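PAN2-PAN3 deadenylation complex catalytic subunit pan2 (Neurospora crassa, PDB 4CZX) is the catalytic subunit of a cytoplasmic deadenylase that probably shortens mRNA poly(A) tails, represented here by its N-terminal WD40 domain. Local coordinates at residues A[29-35]-A[291-297]; A[186-191]-A[223-229]; A[196-201]-A[247-251]. One frame throughout, in Å; residues are numbered along the deposited sequence.

Interaction 1 (A[29-35]-A[291-297])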
loop_
_atom_site.group_PDB
_atom_site.type_symbol
_atom_site.label_atom_id
_atom_site.label_comp_id
_atom_site.label_asym_id
_atom_site.label_seq_id
_atom_site.Cartn_x
_atom_site.Cartn_y
_atom_site.Cartn_z
ATOM N N PRO A 29 22.994 -6.141 -13.974
ATOM C CA PRO A 29 24.007 -6.643 -13.034
ATOM C C PRO A 29 24.518 -5.564 -12.098
ATOM O O PRO A 29 24.090 -4.410 -12.180
ATOM C CB PRO A 29 25.130 -7.124 -13.960
ATOM C CG PRO A 29 25.032 -6.191 -15.127
ATOM C CD PRO A 29 23.534 -6.011 -15.339
ATOM N N ALA A 30 25.437 -5.942 -11.213
ATOM C CA ALA A 30 26.045 -4.988 -10.294
ATOM C C ALA A 30 26.641 -3.786 -11.037
ATOM O O ALA A 30 27.107 -3.909 -12.177
ATOM C CB ALA A 30 27.114 -5.684 -9.445
ATOM N N SER A 31 26.589 -2.626 -10.392
ATOM C CA SER A 31 27.078 -1.375 -10.958
ATOM C C SER A 31 28.487 -1.079 -10.468
ATOM O O SER A 31 29.239 -0.322 -11.104
ATOM C CB SER A 31 26.144 -0.221 -10.578
ATOM O OG SER A 31 26.089 -0.086 -9.160
ATOM N N THR A 32 28.840 -1.655 -9.319
ATOM C CA THR A 32 30.173 -1.466 -8.748
ATOM C C THR A 32 30.349 -2.442 -7.578
ATOM O O THR A 32 29.358 -2.901 -6.988
ATOM C CB THR A 32 30.385 0.001 -8.276
ATOM O OG1 THR A 32 31.733 0.191 -7.832
ATOM C CG2 THR A 32 29.421 0.356 -7.130
ATOM N N ILE A 33 31.591 -2.800 -7.274
ATOM C CA ILE A 33 31.894 -3.539 -6.046
ATOM C C ILE A 33 33.129 -2.947 -5.382
ATOM O O ILE A 33 33.998 -2.385 -6.059
ATOM C CB ILE A 33 32.122 -5.057 -6.307
ATOM C CG1 ILE A 33 33.476 -5.302 -6.987
ATOM C CG2 ILE A 33 30.969 -5.668 -7.149
ATOM C CD1 ILE A 33 33.730 -6.761 -7.319
ATOM N N ALA A 34 33.210 -3.069 -4.059
ATOM C CA ALA A 34 34.397 -2.624 -3.319
ATOM C C ALA A 34 34.517 -3.316 -1.972
ATOM O O ALA A 34 33.548 -3.411 -1.213
ATOM C CB ALA A 34 34.373 -1.107 -3.112
ATOM N N PHE A 35 35.720 -3.793 -1.677
ATOM C CA PHE A 35 36.058 -4.263 -0.344
ATOM C C PHE A 35 36.048 -3.124 0.661
ATOM O O PHE A 35 36.656 -2.087 0.424
ATOM C CB PHE A 35 37.436 -4.922 -0.353
ATOM C CG PHE A 35 37.437 -6.319 -0.889
ATOM C CD1 PHE A 35 36.975 -7.369 -0.109
ATOM C CD2 PHE A 35 37.916 -6.587 -2.164
ATOM C CE1 PHE A 35 36.980 -8.661 -0.593
ATOM C CE2 PHE A 35 37.931 -7.876 -2.656
ATOM C CZ PHE A 35 37.460 -8.917 -1.872
ATOM N N LEU A 291 32.645 -7.585 -15.225
ATOM C CA LEU A 291 32.333 -6.153 -15.299
ATOM C C LEU A 291 33.030 -5.311 -14.238
ATOM O O LEU A 291 33.265 -4.116 -14.450
ATOM C CB LEU A 291 30.829 -5.923 -15.159
ATOM C CG LEU A 291 29.937 -6.396 -16.304
ATOM C CD1 LEU A 291 28.505 -6.021 -15.987
ATOM C CD2 LEU A 291 30.375 -5.788 -17.628
ATOM N N HIS A 292 33.293 -5.911 -13.076
ATOM C CA HIS A 292 33.943 -5.193 -11.976
ATOM C C HIS A 292 34.910 -6.084 -11.229
ATOM O O HIS A 292 34.766 -7.307 -11.211
ATOM C CB HIS A 292 32.907 -4.620 -10.982
ATOM C CG HIS A 292 31.780 -3.900 -11.643
ATOM N ND1 HIS A 292 31.915 -2.641 -12.186
ATOM C CD2 HIS A 292 30.492 -4.267 -11.847
ATOM C CE1 HIS A 292 30.767 -2.279 -12.735
ATOM N NE2 HIS A 292 29.883 -3.242 -12.532
ATOM N N PHE A 293 35.885 -5.441 -10.597
ATOM C CA PHE A 293 36.975 -6.119 -9.910
ATOM C C PHE A 293 37.457 -5.290 -8.719
ATOM O O PHE A 293 37.514 -4.061 -8.793
ATOM C CB PHE A 293 38.140 -6.378 -10.886
ATOM C CG PHE A 293 39.357 -6.947 -10.233
ATOM C CD1 PHE A 293 39.342 -8.238 -9.727
ATOM C CD2 PHE A 293 40.519 -6.195 -10.120
ATOM C CE1 PHE A 293 40.464 -8.775 -9.127
ATOM C CE2 PHE A 293 41.652 -6.728 -9.514
ATOM C CZ PHE A 293 41.617 -8.014 -9.010
ATOM N N ASP A 294 37.795 -5.950 -7.615
ATOM C CA ASP A 294 38.521 -5.274 -6.543
ATOM C C ASP A 294 39.406 -6.264 -5.795
ATOM O O ASP A 294 39.224 -7.483 -5.896
ATOM C CB ASP A 294 37.542 -4.575 -5.565
ATOM C CG ASP A 294 38.218 -3.509 -4.714
ATOM O OD1 ASP A 294 39.306 -3.017 -5.112
ATOM O OD2 ASP A 294 37.670 -3.171 -3.635
ATOM N N VAL A 295 40.364 -5.724 -5.045
ATOM C CA VAL A 295 41.237 -6.514 -4.179
ATOM C C VAL A 295 41.111 -5.993 -2.744
ATOM O O VAL A 295 40.924 -4.798 -2.533
ATOM C CB VAL A 295 42.714 -6.453 -4.639
ATOM C CG1 VAL A 295 43.255 -5.024 -4.548
ATOM C CG2 VAL A 295 43.578 -7.402 -3.816
ATOM N N SER A 296 41.170 -6.889 -1.767
ATOM C CA SER A 296 41.055 -6.496 -0.353
ATOM C C SER A 296 42.309 -5.782 0.153
ATOM O O SER A 296 43.361 -5.843 -0.484
ATOM C CB SER A 296 40.779 -7.720 0.514
ATOM O OG SER A 296 41.925 -8.555 0.615
ATOM N N ARG A 297 42.208 -5.138 1.318
ATOM C CA ARG A 297 43.338 -4.381 1.877
ATOM C C ARG A 297 44.565 -5.246 2.137
ATOM O O ARG A 297 45.699 -4.768 2.045
ATOM C CB ARG A 297 42.932 -3.687 3.182
ATOM C CG ARG A 297 41.877 -2.591 3.032
ATOM C CD ARG A 297 42.334 -1.486 2.088
ATOM N NE ARG A 297 41.337 -0.422 1.943
ATOM C CZ ARG A 297 40.190 -0.544 1.273
ATOM N NH1 ARG A 297 39.866 -1.697 0.696
ATOM N NH2 ARG A 297 39.353 0.487 1.192
HETATM O O HOH W 1 38.060 -1.230 -1.795
#

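Interaction 2 (A[186-191]-A[223-229])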
loop_
_atom_site.group_PDB
_atom_site.type_symbol
_atom_site.label_atom_id
_atom_site.label_comp_id
_atom_site.label_asym_id
_atom_site.label_seq_id
_atom_site.Cartn_x
_atom_site.Cartn_y
_atom_site.Cartn_z
ATOM N N LYS A 186 49.416 18.152 -13.907
ATOM C CA LYS A 186 49.905 17.417 -15.065
ATOM C C LYS A 186 48.763 16.643 -15.720
ATOM O O LYS A 186 47.899 16.115 -15.023
ATOM C CB LYS A 186 51.022 16.465 -14.635
ATOM C CG LYS A 186 51.521 15.511 -15.696
ATOM C CD LYS A 186 52.504 16.184 -16.623
ATOM C CE LYS A 186 53.550 15.194 -17.120
ATOM N NZ LYS A 186 54.490 15.825 -18.084
ATOM N N GLN A 187 48.745 16.597 -17.052
ATOM C CA GLN A 187 47.776 15.783 -17.777
ATOM C C GLN A 187 48.493 14.646 -18.506
ATOM O O GLN A 187 49.534 14.863 -19.141
ATOM C CB GLN A 187 46.972 16.649 -18.755
ATOM C CG GLN A 187 46.301 17.846 -18.082
ATOM C CD GLN A 187 45.287 18.557 -18.960
ATOM O OE1 GLN A 187 45.513 19.686 -19.398
ATOM N NE2 GLN A 187 44.148 17.909 -19.203
ATOM N N TRP A 188 47.941 13.442 -18.401
ATOM C CA TRP A 188 48.539 12.247 -18.976
ATOM C C TRP A 188 47.572 11.612 -19.971
ATOM O O TRP A 188 46.424 11.332 -19.631
ATOM C CB TRP A 188 48.901 11.269 -17.847
ATOM C CG TRP A 188 49.406 9.916 -18.263
ATOM C CD1 TRP A 188 50.302 9.634 -19.260
ATOM C CD2 TRP A 188 49.046 8.661 -17.680
ATOM N NE1 TRP A 188 50.515 8.277 -19.331
ATOM C CE2 TRP A 188 49.756 7.658 -18.371
ATOM C CE3 TRP A 188 48.183 8.285 -16.639
ATOM C CZ2 TRP A 188 49.632 6.305 -18.056
ATOM C CZ3 TRP A 188 48.060 6.941 -16.330
ATOM C CH2 TRP A 188 48.778 5.966 -17.041
ATOM N N GLN A 189 48.026 11.394 -21.202
ATOM C CA GLN A 189 47.171 10.757 -22.201
ATOM C C GLN A 189 47.240 9.243 -22.037
ATOM O O GLN A 189 48.175 8.603 -22.508
ATOM C CB GLN A 189 47.584 11.157 -23.617
ATOM C CG GLN A 189 46.622 10.652 -24.667
ATOM C CD GLN A 189 45.326 11.417 -24.653
ATOM O OE1 GLN A 189 45.322 12.641 -24.776
ATOM N NE2 GLN A 189 44.213 10.706 -24.488
ATOM N N ALA A 190 46.256 8.668 -21.358
ATOM C CA ALA A 190 46.308 7.244 -21.052
ATOM C C ALA A 190 45.737 6.411 -22.193
ATOM O O ALA A 190 46.413 5.535 -22.729
ATOM C CB ALA A 190 45.570 6.955 -19.749
ATOM N N HIS A 191 44.492 6.678 -22.567
ATOM C CA HIS A 191 43.863 5.935 -23.652
ATOM C C HIS A 191 43.154 6.882 -24.613
ATOM O O HIS A 191 42.972 8.057 -24.312
ATOM C CB HIS A 191 42.892 4.894 -23.084
ATOM C CG HIS A 191 43.519 3.993 -22.067
ATOM N ND1 HIS A 191 44.020 2.747 -22.379
ATOM C CD2 HIS A 191 43.752 4.170 -20.742
ATOM C CE1 HIS A 191 44.529 2.194 -21.292
ATOM N NE2 HIS A 191 44.382 3.038 -20.285
ATOM N N ASP A 223 42.150 -2.026 -24.696
ATOM C CA ASP A 223 43.548 -2.082 -25.138
ATOM C C ASP A 223 44.291 -3.314 -24.611
ATOM O O ASP A 223 43.991 -3.805 -23.523
ATOM C CB ASP A 223 44.293 -0.813 -24.709
ATOM C CG ASP A 223 43.929 0.399 -25.554
ATOM O OD1 ASP A 223 43.590 0.230 -26.752
ATOM O OD2 ASP A 223 43.993 1.525 -25.025
ATOM N N PRO A 224 45.279 -3.810 -25.380
ATOM C CA PRO A 224 46.063 -4.994 -25.014
ATOM C C PRO A 224 47.185 -4.656 -24.037
ATOM O O PRO A 224 48.292 -5.215 -24.111
ATOM C CB PRO A 224 46.638 -5.452 -26.360
ATOM C CG PRO A 224 46.829 -4.172 -27.097
ATOM C CD PRO A 224 45.622 -3.337 -26.736
ATOM N N TYR A 225 46.907 -3.725 -23.134
ATOM C CA TYR A 225 47.901 -3.302 -22.159
ATOM C C TYR A 225 47.262 -2.504 -21.047
ATOM O O TYR A 225 46.148 -1.997 -21.182
ATOM C CB TYR A 225 49.000 -2.457 -22.810
ATOM C CG TYR A 225 48.477 -1.365 -23.718
ATOM C CD1 TYR A 225 47.926 -0.200 -23.197
ATOM C CD2 TYR A 225 48.543 -1.497 -25.101
ATOM C CE1 TYR A 225 47.436 0.801 -24.028
ATOM C CE2 TYR A 225 48.059 -0.499 -25.944
ATOM C CZ TYR A 225 47.511 0.646 -25.403
ATOM O OH TYR A 225 47.033 1.640 -26.226
ATOM N N VAL A 226 47.997 -2.403 -19.948
ATOM C CA VAL A 226 47.690 -1.468 -18.881
ATOM C C VAL A 226 48.638 -0.276 -19.017
ATOM O O VAL A 226 49.847 -0.461 -19.192
ATOM C CB VAL A 226 47.851 -2.124 -17.499
ATOM C CG1 VAL A 226 47.771 -1.073 -16.392
ATOM C CG2 VAL A 226 46.805 -3.198 -17.300
ATOM N N LYS A 227 48.098 0.939 -18.974
ATOM C CA LYS A 227 48.943 2.131 -19.012
ATOM C C LYS A 227 49.490 2.438 -17.620
ATOM O O LYS A 227 48.784 2.295 -16.632
ATOM C CB LYS A 227 48.170 3.327 -19.557
ATOM C CG LYS A 227 48.006 3.313 -21.072
ATOM C CD LYS A 227 49.390 3.322 -21.750
ATOM C CE LYS A 227 49.363 4.065 -23.071
ATOM N NZ LYS A 227 49.625 5.520 -22.873
ATOM N N VAL A 228 50.757 2.843 -17.554
ATOM C CA VAL A 228 51.433 3.046 -16.271
ATOM C C VAL A 228 52.090 4.419 -16.187
ATOM O O VAL A 228 52.775 4.852 -17.118
ATOM C CB VAL A 228 52.524 1.962 -16.035
ATOM C CG1 VAL A 228 53.196 2.137 -14.661
ATOM C CG2 VAL A 228 51.928 0.566 -16.189
ATOM N N PHE A 229 51.903 5.085 -15.053
ATOM C CA PHE A 229 52.475 6.407 -14.825
ATOM C C PHE A 229 53.230 6.444 -13.495
ATOM O O PHE A 229 52.735 5.943 -12.488
ATOM C CB PHE A 229 51.374 7.475 -14.843
ATOM C CG PHE A 229 51.896 8.886 -14.825
ATOM C CD1 PHE A 229 52.176 9.542 -16.013
ATOM C CD2 PHE A 229 52.088 9.559 -13.624
ATOM C CE1 PHE A 229 52.653 10.837 -16.013
ATOM C CE2 PHE A 229 52.574 10.858 -13.617
ATOM C CZ PHE A 229 52.858 11.498 -14.825
HETATM O O HOH W 2 51.678 6.996 -21.792
#

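Interaction 3 (A[196-201]-A[247-251])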
loop_
_atom_site.group_PDB
_atom_site.type_symbol
_atom_site.label_atom_id
_atom_site.label_comp_id
_atom_site.label_asym_id
_atom_site.label_seq_id
_atom_site.Cartn_x
_atom_site.Cartn_y
_atom_site.Cartn_z
ATOM N N ASN A 196 38.374 2.541 -18.562
ATOM C CA ASN A 196 37.441 1.610 -17.943
ATOM C C ASN A 196 37.754 1.378 -16.453
ATOM O O ASN A 196 36.905 0.909 -15.687
ATOM C CB ASN A 196 37.463 0.272 -18.687
ATOM C CG ASN A 196 36.273 -0.593 -18.338
ATOM O OD1 ASN A 196 35.141 -0.131 -18.380
ATOM N ND2 ASN A 196 36.522 -1.841 -17.962
ATOM N N ASP A 197 38.981 1.700 -16.056
ATOM C CA ASP A 197 39.420 1.479 -14.682
ATOM C C ASP A 197 40.675 2.288 -14.380
ATOM O O ASP A 197 41.526 2.500 -15.250
ATOM C CB ASP A 197 39.694 -0.011 -14.429
ATOM C CG ASP A 197 39.577 -0.391 -12.940
ATOM O OD1 ASP A 197 39.379 0.513 -12.103
ATOM O OD2 ASP A 197 39.662 -1.597 -12.616
ATOM N N LEU A 198 40.794 2.719 -13.129
ATOM C CA LEU A 198 41.971 3.430 -12.655
ATOM C C LEU A 198 42.267 2.993 -11.224
ATOM O O LEU A 198 41.357 2.894 -10.405
ATOM C CB LEU A 198 41.763 4.955 -12.721
ATOM C CG LEU A 198 42.949 5.809 -12.217
ATOM C CD1 LEU A 198 43.060 7.136 -12.963
ATOM C CD2 LEU A 198 42.896 6.076 -10.709
ATOM N N ASP A 199 43.535 2.728 -10.933
ATOM C CA ASP A 199 43.970 2.575 -9.547
ATOM C C ASP A 199 45.277 3.318 -9.379
ATOM O O ASP A 199 45.950 3.640 -10.363
ATOM C CB ASP A 199 44.125 1.100 -9.151
ATOM C CG ASP A 199 44.096 0.903 -7.631
ATOM O OD1 ASP A 199 43.686 1.851 -6.931
ATOM O OD2 ASP A 199 44.478 -0.183 -7.151
ATOM N N THR A 200 45.646 3.598 -8.133
ATOM C CA THR A 200 46.877 4.313 -7.883
ATOM C C THR A 200 47.397 3.998 -6.486
ATOM O O THR A 200 46.615 3.778 -5.567
ATOM C CB THR A 200 46.685 5.851 -8.068
ATOM O OG1 THR A 200 47.875 6.538 -7.672
ATOM C CG2 THR A 200 45.510 6.372 -7.237
ATOM N N SER A 201 48.721 3.934 -6.378
ATOM C CA SER A 201 49.442 3.873 -5.113
ATOM C C SER A 201 50.188 5.189 -4.988
ATOM O O SER A 201 50.083 6.034 -5.877
ATOM C CB SER A 201 50.408 2.692 -5.088
ATOM O OG SER A 201 51.421 2.842 -6.077
ATOM N N ALA A 247 40.901 -5.067 -18.844
ATOM C CA ALA A 247 39.614 -4.471 -18.502
ATOM C C ALA A 247 39.664 -3.799 -17.129
ATOM O O ALA A 247 39.086 -2.726 -16.937
ATOM C CB ALA A 247 38.525 -5.531 -18.539
ATOM N N HIS A 248 40.345 -4.441 -16.180
ATOM C CA HIS A 248 40.450 -3.907 -14.822
ATOM C C HIS A 248 41.840 -4.100 -14.253
ATOM O O HIS A 248 42.591 -4.995 -14.678
ATOM C CB HIS A 248 39.417 -4.562 -13.898
ATOM C CG HIS A 248 38.027 -4.495 -14.439
ATOM N ND1 HIS A 248 37.253 -3.358 -14.360
ATOM C CD2 HIS A 248 37.296 -5.408 -15.116
ATOM C CE1 HIS A 248 36.100 -3.576 -14.968
ATOM N NE2 HIS A 248 36.101 -4.813 -15.431
ATOM N N VAL A 249 42.175 -3.243 -13.294
ATOM C CA VAL A 249 43.478 -3.274 -12.664
ATOM C C VAL A 249 43.396 -2.741 -11.234
ATOM O O VAL A 249 42.654 -1.799 -10.932
ATOM C CB VAL A 249 44.522 -2.461 -13.475
ATOM C CG1 VAL A 249 44.188 -0.968 -13.453
ATOM C CG2 VAL A 249 45.938 -2.729 -12.978
ATOM N N ARG A 250 44.145 -3.391 -10.354
ATOM C CA ARG A 250 44.329 -2.915 -8.992
ATOM C C ARG A 250 45.790 -3.056 -8.622
ATOM O O ARG A 250 46.420 -4.058 -8.961
ATOM C CB ARG A 250 43.474 -3.701 -7.995
ATOM C CG ARG A 250 41.981 -3.422 -8.070
ATOM C CD ARG A 250 41.661 -2.018 -7.585
ATOM N NE ARG A 250 40.219 -1.746 -7.571
ATOM C CZ ARG A 250 39.573 -1.073 -8.516
ATOM N NH1 ARG A 250 40.215 -0.622 -9.594
ATOM N NH2 ARG A 250 38.274 -0.866 -8.393
ATOM N N MET A 251 46.318 -2.059 -7.917
ATOM C CA MET A 251 47.643 -2.182 -7.314
ATOM C C MET A 251 47.553 -3.159 -6.155
ATOM O O MET A 251 46.580 -3.141 -5.394
ATOM C CB MET A 251 48.161 -0.834 -6.816
ATOM C CG MET A 251 48.438 0.163 -7.925
ATOM S SD MET A 251 49.702 -0.413 -9.076
ATOM C CE MET A 251 51.159 -0.551 -8.027
HETATM O O HOH W 3 36.471 -0.559 -13.585
HETATM O O HOH W 4 36.899 0.740 -10.504
#

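Interaction 1 (A[29-35]-A[291-297])
His292 NE2 donates to Ala30 O at 2.9 Å. The bond is bent, 138° at the hydrogen, and the ring nitrogen lies above the carbonyl plane. Phe35 N donates to Asp294 OD2 at 2.8 Å and uses the anti lone pair of that oxygen. Asp294 reaches it because its CG stands opposite the backbone N (chi1 -162°). The other oxygen, OD1, forms a salt bridge with Arg250. Arg297 NH1 donates to Phe35 O from above the carbonyl plane, at 3.2 Å. Each of these three direct hydrogen bonds pairs a side chain of 291-297 with the backbone of 29-35. A water joins the Phe35 end of the contact. It donates to Phe35 O and Asp294 OD2 and accepts from Arg297 NH1.

Two CH-pi contacts add to the polar bonds. Thr32 CA sits over the face of the His292 ring, 4.0 Å from its centroid. Ser296 CB lies over the middle of one face of the Phe35 ring, 3.8 Å from the centroid. Phe322 meets the same ring edge-to-face.

Apolar side chains also meet. Pro29 CG touches Leu291 CD1 at 3.6 Å, the two side chains crossing at about a right angle. Ile33 CG1 rests against His292 CB.

Strands 32-35 and 291-295 run parallel, 6° apart, with no backbone-to-backbone hydrogen bond between these segments. They are edge strands of two different four-stranded antiparallel sheets. Leu291 and His292 form a classic beta bulge opposite Ala305. Neighbouring inner strands of successive blades, running side by side near the centre, are characteristic of a WD40 beta-propeller.

Interaction 2 (A[186-191]-A[223-229])
The side chains of Trp188 and Phe229 lie alongside, pointing opposite ways. Phe229 CB lies over the six-membered ring of Trp188, 3.5 Å from its centroid and nearly on the normal. The Phe229 ring itself meets the five-membered ring obliquely, with planes at 46°. Ala190 CB lies over the other face of the indole. Lys227 CB touches Trp188 CZ2 at 3.6 Å.

Lys227 continues past His191. Its CG lies over one face of the imidazole, 4.0 Å from the centroid. The chain then bends at chi2, chi3 and chi4, which turns NZ back to Ala190 O for a weak hydrogen bond of 3.2 Å. A water accepts from both Lys227 NZ and Trp188 NE1.

His191 and Asp223 are nearly coplanar, ring and carboxylate 20° apart. His191 ND1 donates to Asp223 OD2 at 2.9 Å in a straight bond (179°), in the ring plane and on the anti lone pair. NE2 is hydrogen-bonded to Thr207 OG1.

The contact joins the outer strand 184-189 of one blade to 225-229 of the next. Aromatic packing lies at one end, a histidine-carboxylate bond at the other. Gripped at both nitrogens, the buried imidazole has its rotation fixed, and the carboxylate would probably polarise it.

Interaction 3 (A[196-201]-A[247-251])
Asp197 and Asp199 both place CG opposite the backbone N (chi1 -156° and -160°), which carries their carboxylates across to 247-251. Asp197 OD2 accepts from Val249 N at 3.1 Å, met from above the carboxylate plane. It also takes a weak bond from His248 ND1. Asp199 OD2 accepts from Met251 N at 2.7 Å on its anti side, while its OD1 forms a salt bridge with Lys160.

Arg250 starts away from the partner strand, but a bend at chi2 brings its end back. Its NH1 meets Asp197 OD1 at 2.9 Å in a salt bridge, on the syn side of that oxygen. Carboxylate and guanidinium planes stand 71° apart. NH1 also donates to Val249 O. A water bridges Arg250 NH2 and Asp197 OD1.

At the start of the two segments Asn196 ND2 donates to Ala247 O at 2.9 Å. Another water joins Asn196 O to His248 ND1. At their C-terminal ends Met251 CE touches Ser201 OG at 3.9 Å.

Strands 197-200 and 248-251 run nearly parallel, at the edges of two different sheets. Strand 204-210 flanks the first and packs on Val249 and Met251. Strand 258-262 flanks the second, and strand 290-295 of the following blade meets His248 and Arg250.

All three contacts join blades of one beta-propeller, and all lie within the N-terminal domain of PAN2. Interactions 1 and 3 lie near the middle, their centres 11 Å apart. Strands 248-251 and 290-295 are in direct contact, so the parallel inner strands form a connected series. Interaction 2 lies farther out, about 17 Å from the chain centre, and its centre is 11 Å from that of interaction 3. Strands 194-200 and 225-230 belong to one sheet, which both contacts reach. Along the chain, the segments of interactions 2 and 3 alternate, and both contacts lie between the two segments of interaction 1. Interaction 1 joins early and late blades, consistent with closure of the propeller ring.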